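PDB 4CLC: UPF0303 protein YBR137W from Saccharomyces cerevisiae, which is of unknown function but is a cytoplasmic member of the UPF0303 family, with an HbpS-like domain of the GAF clan. Local coordinates for residues D[31-35]-D[36-40]; D[81-84]-D[85-89]. One frame throughout, in Å; residues are numbered along the deposited sequence.

Contact 1: D[31-35]-D[36-40]; sequences LSTFT and YQDAF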
ATOM      1  N   LEU D  31      30.714  -6.837  24.991  1.00 54.81           N
ATOM      2  CA  LEU D  31      31.375  -8.116  24.938  1.00 50.16           C
ATOM      3  C   LEU D  31      32.603  -7.946  24.081  1.00 52.96           C
ATOM      4  O   LEU D  31      32.681  -7.013  23.285  1.00 56.13           O
ATOM      5  CB  LEU D  31      30.442  -9.174  24.371  1.00 51.48           C
ATOM      6  CG  LEU D  31      29.067  -9.092  25.033  1.00 47.81           C
ATOM      7  CD1 LEU D  31      28.030  -9.972  24.333  1.00 45.11           C
ATOM      8  CD2 LEU D  31      29.217  -9.474  26.486  1.00 47.53           C
ATOM      9  N   SER D  32      33.584  -8.812  24.267  1.00 54.20           N
ATOM     10  CA  SER D  32      34.765  -8.745  23.435  1.00 54.42           C
ATOM     11  C   SER D  32      34.640  -9.699  22.273  1.00 54.82           C
ATOM     12  O   SER D  32      35.514  -9.723  21.416  1.00 61.59           O
ATOM     13  CB  SER D  32      36.027  -9.055  24.247  1.00 58.73           C
ATOM     14  OG  SER D  32      36.401  -7.946  25.064  1.00 62.24           O
ATOM     15  N   THR D  33      33.560 -10.486  22.243  1.00 58.58           N
ATOM     16  CA  THR D  33      33.441 -11.559  21.249  1.00 58.96           C
ATOM     17  C   THR D  33      32.108 -11.679  20.491  1.00 58.10           C
ATOM     18  O   THR D  33      32.054 -11.494  19.280  1.00 59.88           O
ATOM     19  CB  THR D  33      33.736 -12.940  21.894  1.00 54.10           C
ATOM     20  OG1 THR D  33      32.925 -13.116  23.067  1.00 59.02           O
ATOM     21  CG2 THR D  33      35.203 -13.044  22.249  1.00 41.45           C
ATOM     22  N   PHE D  34      31.042 -12.046  21.177  1.00 53.47           N
ATOM     23  CA  PHE D  34      29.801 -12.359  20.464  1.00 54.73           C
ATOM     24  C   PHE D  34      29.875 -13.346  19.294  1.00 49.82           C
ATOM     25  O   PHE D  34      29.839 -12.919  18.157  1.00 50.28           O
ATOM     26  CB  PHE D  34      29.148 -11.106  19.928  1.00 50.32           C
ATOM     27  CG  PHE D  34      27.672 -11.216  19.894  1.00 47.86           C
ATOM     28  CD1 PHE D  34      26.997 -11.663  21.019  1.00 44.21           C
ATOM     29  CD2 PHE D  34      26.959 -10.897  18.766  1.00 44.41           C
ATOM     30  CE1 PHE D  34      25.638 -11.780  21.019  1.00 48.15           C
ATOM     31  CE2 PHE D  34      25.592 -11.005  18.760  1.00 46.73           C
ATOM     32  CZ  PHE D  34      24.926 -11.452  19.884  1.00 49.79           C
ATOM     33  N   THR D  35      30.006 -14.641  19.574  1.00 52.14           N
ATOM     34  CA  THR D  35      29.773 -15.700  18.578  1.00 47.72           C
ATOM     35  C   THR D  35      28.328 -16.170  18.571  1.00 48.68           C
ATOM     36  O   THR D  35      27.546 -15.788  19.445  1.00 51.70           O
ATOM     37  CB  THR D  35      30.588 -16.927  18.880  1.00 49.73           C
ATOM     38  OG1 THR D  35      30.121 -17.467  20.132  1.00 50.81           O
ATOM     39  CG2 THR D  35      32.070 -16.586  18.959  1.00 44.45           C
ATOM     40  N   TYR D  36      27.985 -17.067  17.652  1.00 45.16           N
ATOM     41  CA  TYR D  36      26.648 -17.678  17.679  1.00 48.23           C
ATOM     42  C   TYR D  36      26.376 -18.337  19.046  1.00 48.88           C
ATOM     43  O   TYR D  36      25.216 -18.494  19.463  1.00 45.94           O
ATOM     44  CB  TYR D  36      26.498 -18.736  16.584  1.00 45.70           C
ATOM     45  CG  TYR D  36      27.150 -20.057  16.967  1.00 46.65           C
ATOM     46  CD1 TYR D  36      28.488 -20.280  16.713  1.00 48.52           C
ATOM     47  CD2 TYR D  36      26.437 -21.058  17.628  1.00 45.81           C
ATOM     48  CE1 TYR D  36      29.105 -21.466  17.077  1.00 51.08           C
ATOM     49  CE2 TYR D  36      27.056 -22.240  18.020  1.00 47.66           C
ATOM     50  CZ  TYR D  36      28.388 -22.445  17.724  1.00 51.19           C
ATOM     51  OH  TYR D  36      29.021 -23.611  18.087  1.00 49.50           O
ATOM     52  N   GLN D  37      27.458 -18.781  19.689  1.00 40.61           N
ATOM     53  CA  GLN D  37      27.388 -19.497  20.948  1.00 46.62           C
ATOM     54  C   GLN D  37      27.260 -18.517  22.103  1.00 50.69           C
ATOM     55  O   GLN D  37      26.496 -18.750  23.058  1.00 44.86           O
ATOM     56  CB  GLN D  37      28.618 -20.388  21.130  1.00 49.16           C
ATOM     57  CG  GLN D  37      28.525 -21.339  22.307  1.00 47.62           C
ATOM     58  CD  GLN D  37      27.332 -22.290  22.225  1.00 52.32           C
ATOM     59  OE1 GLN D  37      26.955 -22.759  21.146  1.00 53.81           O
ATOM     60  NE2 GLN D  37      26.744 -22.591  23.378  1.00 58.53           N
ATOM     61  N   ASP D  38      28.018 -17.425  22.000  1.00 47.32           N
ATOM     62  CA  ASP D  38      27.864 -16.305  22.914  1.00 46.90           C
ATOM     63  C   ASP D  38      26.404 -15.905  23.001  1.00 47.34           C
ATOM     64  O   ASP D  38      25.875 -15.665  24.083  1.00 50.79           O
ATOM     65  CB  ASP D  38      28.714 -15.124  22.460  1.00 45.91           C
ATOM     66  CG  ASP D  38      30.182 -15.379  22.654  1.00 50.48           C
ATOM     67  OD1 ASP D  38      30.512 -16.278  23.456  1.00 59.47           O
ATOM     68  OD2 ASP D  38      31.009 -14.683  22.036  1.00 49.10           O
ATOM     69  N   ALA D  39      25.747 -15.856  21.853  1.00 46.62           N
ATOM     70  CA  ALA D  39      24.334 -15.535  21.814  1.00 46.01           C
ATOM     71  C   ALA D  39      23.550 -16.521  22.653  1.00 42.93           C
ATOM     72  O   ALA D  39      22.742 -16.129  23.481  1.00 46.20           O
ATOM     73  CB  ALA D  39      23.821 -15.531  20.377  1.00 43.50           C
ATOM     74  N   PHE D  40      23.794 -17.805  22.443  1.00 43.91           N
ATOM     75  CA  PHE D  40      22.979 -18.815  23.089  1.00 44.08           C
ATOM     76  C   PHE D  40      23.274 -18.856  24.587  1.00 48.74           C
ATOM     77  O   PHE D  40      22.371 -19.024  25.420  1.00 44.16           O
ATOM     78  CB  PHE D  40      23.214 -20.187  22.458  1.00 43.94           C
ATOM     79  CG  PHE D  40      22.367 -21.269  23.063  1.00 46.35           C
ATOM     80  CD1 PHE D  40      21.013 -21.344  22.774  1.00 42.52           C
ATOM     81  CD2 PHE D  40      22.920 -22.196  23.943  1.00 42.81           C
ATOM     82  CE1 PHE D  40      20.221 -22.327  23.329  1.00 42.67           C
ATOM     83  CE2 PHE D  40      22.136 -23.174  24.509  1.00 41.20           C
ATOM     84  CZ  PHE D  40      20.780 -23.249  24.197  1.00 44.94           C
TER

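Contact 2: D[81-84]-D[85-89]; sequences ALDN and DFWIQ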
ATOM      1  N   ALA D  81       2.564 -14.362  25.268  1.00 46.19           N
ATOM      2  CA  ALA D  81       1.604 -14.167  24.186  1.00 45.92           C
ATOM      3  C   ALA D  81       2.225 -13.420  23.032  1.00 44.94           C
ATOM      4  O   ALA D  81       3.270 -12.806  23.177  1.00 45.45           O
ATOM      5  CB  ALA D  81       0.375 -13.429  24.681  1.00 38.66           C
ATOM      6  N   LEU D  82       1.538 -13.439  21.899  1.00 42.22           N
ATOM      7  CA  LEU D  82       1.784 -12.471  20.850  1.00 40.74           C
ATOM      8  C   LEU D  82       1.559 -11.119  21.524  1.00 48.37           C
ATOM      9  O   LEU D  82       0.903 -11.040  22.568  1.00 53.89           O
ATOM     10  CB  LEU D  82       0.814 -12.692  19.686  1.00 43.95           C
ATOM     11  CG  LEU D  82       0.987 -12.081  18.293  1.00 44.70           C
ATOM     12  CD1 LEU D  82       2.267 -12.554  17.608  1.00 38.66           C
ATOM     13  CD2 LEU D  82      -0.222 -12.457  17.490  1.00 38.66           C
ATOM     14  N   ASP D  83       2.114 -10.065  20.954  1.00 50.75           N
ATOM     15  CA  ASP D  83       2.215  -8.740  21.606  1.00 56.65           C
ATOM     16  C   ASP D  83       3.420  -8.720  22.547  1.00 49.44           C
ATOM     17  O   ASP D  83       4.071  -7.680  22.667  1.00 48.05           O
ATOM     18  CB  ASP D  83       0.903  -8.369  22.355  1.00 44.31           C
ATOM     19  CG  ASP D  83       1.050  -7.181  23.269  1.00 47.74           C
ATOM     20  OD1 ASP D  83       0.916  -6.032  22.790  1.00 49.88           O
ATOM     21  OD2 ASP D  83       1.272  -7.400  24.482  1.00 48.18           O
ATOM     22  N   ASN D  84       3.857  -9.878  23.035  1.00 39.38           N
ATOM     23  CA  ASN D  84       5.219  -9.927  23.523  1.00 41.84           C
ATOM     24  C   ASN D  84       6.145  -9.750  22.341  1.00 39.98           C
ATOM     25  O   ASN D  84       7.202  -9.143  22.446  1.00 39.27           O
ATOM     26  CB  ASN D  84       5.527 -11.227  24.243  1.00 46.12           C
ATOM     27  CG  ASN D  84       5.012 -11.242  25.655  1.00 44.05           C
ATOM     28  OD1 ASN D  84       4.161 -12.057  26.002  1.00 44.95           O
ATOM     29  ND2 ASN D  84       5.529 -10.341  26.487  1.00 46.80           N
ATOM     30  N   ASP D  85       5.721 -10.273  21.197  1.00 46.36           N
ATOM     31  CA  ASP D  85       6.515 -10.182  19.978  1.00 46.21           C
ATOM     32  C   ASP D  85       6.468  -8.767  19.411  1.00 43.64           C
ATOM     33  O   ASP D  85       7.501  -8.208  19.019  1.00 43.30           O
ATOM     34  CB  ASP D  85       6.033 -11.199  18.943  1.00 38.66           C
ATOM     35  CG  ASP D  85       6.310 -12.629  19.354  1.00 40.53           C
ATOM     36  OD1 ASP D  85       7.269 -12.889  20.119  1.00 54.51           O
ATOM     37  OD2 ASP D  85       5.557 -13.512  18.927  1.00 42.45           O
ATOM     38  N   PHE D  86       5.272  -8.191  19.375  1.00 39.59           N
ATOM     39  CA  PHE D  86       5.122  -6.804  18.982  1.00 40.63           C
ATOM     40  C   PHE D  86       5.995  -5.887  19.853  1.00 43.61           C
ATOM     41  O   PHE D  86       6.735  -5.050  19.332  1.00 38.66           O
ATOM     42  CB  PHE D  86       3.659  -6.393  19.070  1.00 39.74           C
ATOM     43  CG  PHE D  86       2.815  -6.935  17.967  1.00 42.03           C
ATOM     44  CD1 PHE D  86       2.728  -6.261  16.750  1.00 38.66           C
ATOM     45  CD2 PHE D  86       2.102  -8.121  18.132  1.00 42.68           C
ATOM     46  CE1 PHE D  86       1.957  -6.750  15.711  1.00 38.66           C
ATOM     47  CE2 PHE D  86       1.315  -8.622  17.099  1.00 39.92           C
ATOM     48  CZ  PHE D  86       1.249  -7.922  15.880  1.00 39.60           C
ATOM     49  N   TRP D  87       5.921  -6.072  21.174  1.00 40.04           N
ATOM     50  CA  TRP D  87       6.688  -5.237  22.094  1.00 38.90           C
ATOM     51  C   TRP D  87       8.162  -5.420  21.838  1.00 42.43           C
ATOM     52  O   TRP D  87       8.916  -4.442  21.795  1.00 43.38           O
ATOM     53  CB  TRP D  87       6.352  -5.543  23.567  1.00 44.80           C
ATOM     54  CG  TRP D  87       5.172  -4.742  24.050  1.00 41.64           C
ATOM     55  CD1 TRP D  87       3.871  -5.155  24.139  1.00 39.86           C
ATOM     56  CD2 TRP D  87       5.183  -3.380  24.454  1.00 38.66           C
ATOM     57  NE1 TRP D  87       3.073  -4.132  24.571  1.00 45.62           N
ATOM     58  CE2 TRP D  87       3.861  -3.023  24.780  1.00 43.92           C
ATOM     59  CE3 TRP D  87       6.186  -2.417  24.580  1.00 39.47           C
ATOM     60  CZ2 TRP D  87       3.515  -1.751  25.229  1.00 43.20           C
ATOM     61  CZ3 TRP D  87       5.843  -1.152  25.021  1.00 38.71           C
ATOM     62  CH2 TRP D  87       4.521  -0.831  25.340  1.00 40.33           C
ATOM     63  N   ILE D  88       8.573  -6.666  21.633  1.00 41.19           N
ATOM     64  CA  ILE D  88       9.969  -6.938  21.342  1.00 42.93           C
ATOM     65  C   ILE D  88      10.406  -6.237  20.058  1.00 41.67           C
ATOM     66  O   ILE D  88      11.474  -5.637  20.021  1.00 38.66           O
ATOM     67  CB  ILE D  88      10.235  -8.445  21.247  1.00 45.34           C
ATOM     68  CG1 ILE D  88      10.244  -9.040  22.652  1.00 43.60           C
ATOM     69  CG2 ILE D  88      11.585  -8.723  20.562  1.00 39.26           C
ATOM     70  CD1 ILE D  88      10.658 -10.465  22.680  1.00 47.83           C
ATOM     71  N   GLN D  89       9.566  -6.287  19.025  1.00 41.45           N
ATOM     72  CA  GLN D  89       9.912  -5.669  17.752  1.00 41.50           C
ATOM     73  C   GLN D  89       9.945  -4.167  17.876  1.00 42.76           C
ATOM     74  O   GLN D  89      10.885  -3.514  17.427  1.00 38.66           O
ATOM     75  CB  GLN D  89       8.932  -6.077  16.662  1.00 40.69           C
ATOM     76  CG  GLN D  89       9.619  -6.344  15.330  1.00 50.13           C
ATOM     77  CD  GLN D  89      10.639  -7.501  15.396  1.00 67.63           C
ATOM     78  OE1 GLN D  89      10.731  -8.234  16.398  1.00 53.33           O
ATOM     79  NE2 GLN D  89      11.399  -7.672  14.313  1.00 71.60           N
TER

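Contact 1: D[31-35]-D[36-40]
Thr35 and Asp38 form a capping box at the start of helix 36-53, just after the short strand 30-31. Thr35 holds the N-cap position: its OG1 accepts an almost straight bond (171°) from Asp38 N at 2.8 Å and a weak one from Gln37 N. With chi1 at 65°, OG1 sits between the backbone N and the carbonyl carbon, facing amides of the first turn that have no preceding turn to pair with, a role to which a short hydroxyl is well suited. Asp38 returns the bond by accepting from Thr35 N, and Ala39 N donates to Thr35 O at 3.0 Å to start the regular helical pattern.

The buried side is apolar. The Phe34 ring comes within 4.2 Å of Ala39 CB through its CE1, and its CD1 meets Asp38 CB. Both Phe34 and Ala39 also touch Leu71 of strand 70-75; a residue as small as alanine lets the ring lie close to the helix. Tyr36 and Gln37 instead turn their polar ends to basic side chains of another protein chain. Thr33, on the exposed side, adds a single polar link. Its hydroxyl OG1 donates to Asp38 OD2 at 2.7 Å, and Thr35 N reaches the same oxygen, also at 2.7 Å, from the opposite face of the carboxylate.

Contact 2: D[81-84]-D[85-89]
A type II beta turn from Ala81 to Asn84 runs directly into helix 84-98, whose first turn is closed by bonds from Trp87 N to Asp83 O and from Ile88 N to Asn84 O. Asp83 occupies the third position of the turn with a positive phi of 82°, a conformation that aspartate tolerates better than beta-branched residues do. Although it stands at the N-cap, its carboxylate makes no capping bond. With CG anti to the backbone N (chi1 168°), the group extends alongside the Trp87 indole, the two planes almost perpendicular. Asp83 OD1 lies 3.4 Å from Trp87 CD1. Beyond these two segments, the same oxygen forms a salt bridge with a basic side chain of another protein chain. The edge of the indole, at CD1, also meets the backbone carbonyl of Asp83.

Phe86 presents the edge of its ring to the turn: CD2 is 3.4 Å from Asp83 N, and CE2 is 3.7 Å from Leu82 CG. Leucine gives this edge a branched apolar neighbour, and its CD1 lies 3.7 Å from Asp85 OD2. Asp85 forms a salt bridge with Arg73 through OD1, and its OD2 accepts from the backbone of another protein chain. Asn84 ties the turn back on itself, since its OD1 accepts from Ala81 N at 2.9 Å in the carbonyl plane while ND2 bonds to Ser149 OG of strand 144-149; an amide can serve both needs because it carries an acceptor and a donor.

The chemistry suggests that two acidic side chains can be accommodated at this helix start because each has a cationic partner outside the two segments, with the positive end of the helix dipole probably helping, and that Asp83 couples the turn to the neighbouring chain.

How the contacts relate
From the N terminus, the chain passes helices 6-13 and 19-26 and reaches contact 1, where the short loop between strand 30-31 and helix 36-53 is closed. It then runs through helix 36-53 and strands 60-64 and 70-75 before contact 2 closes the end of the loop leading into helix 84-98. The two follow in series, neither nesting nor crossing; their centres lie 24 Å apart and their nearest atoms about 13 Å. Both mark helix starts packed against the mixed sheet: contact 1 meets strand 70-75, whereas contact 2 meets strands 60-64 and 144-149. Each also touches other protein chains, joining fold to assembly.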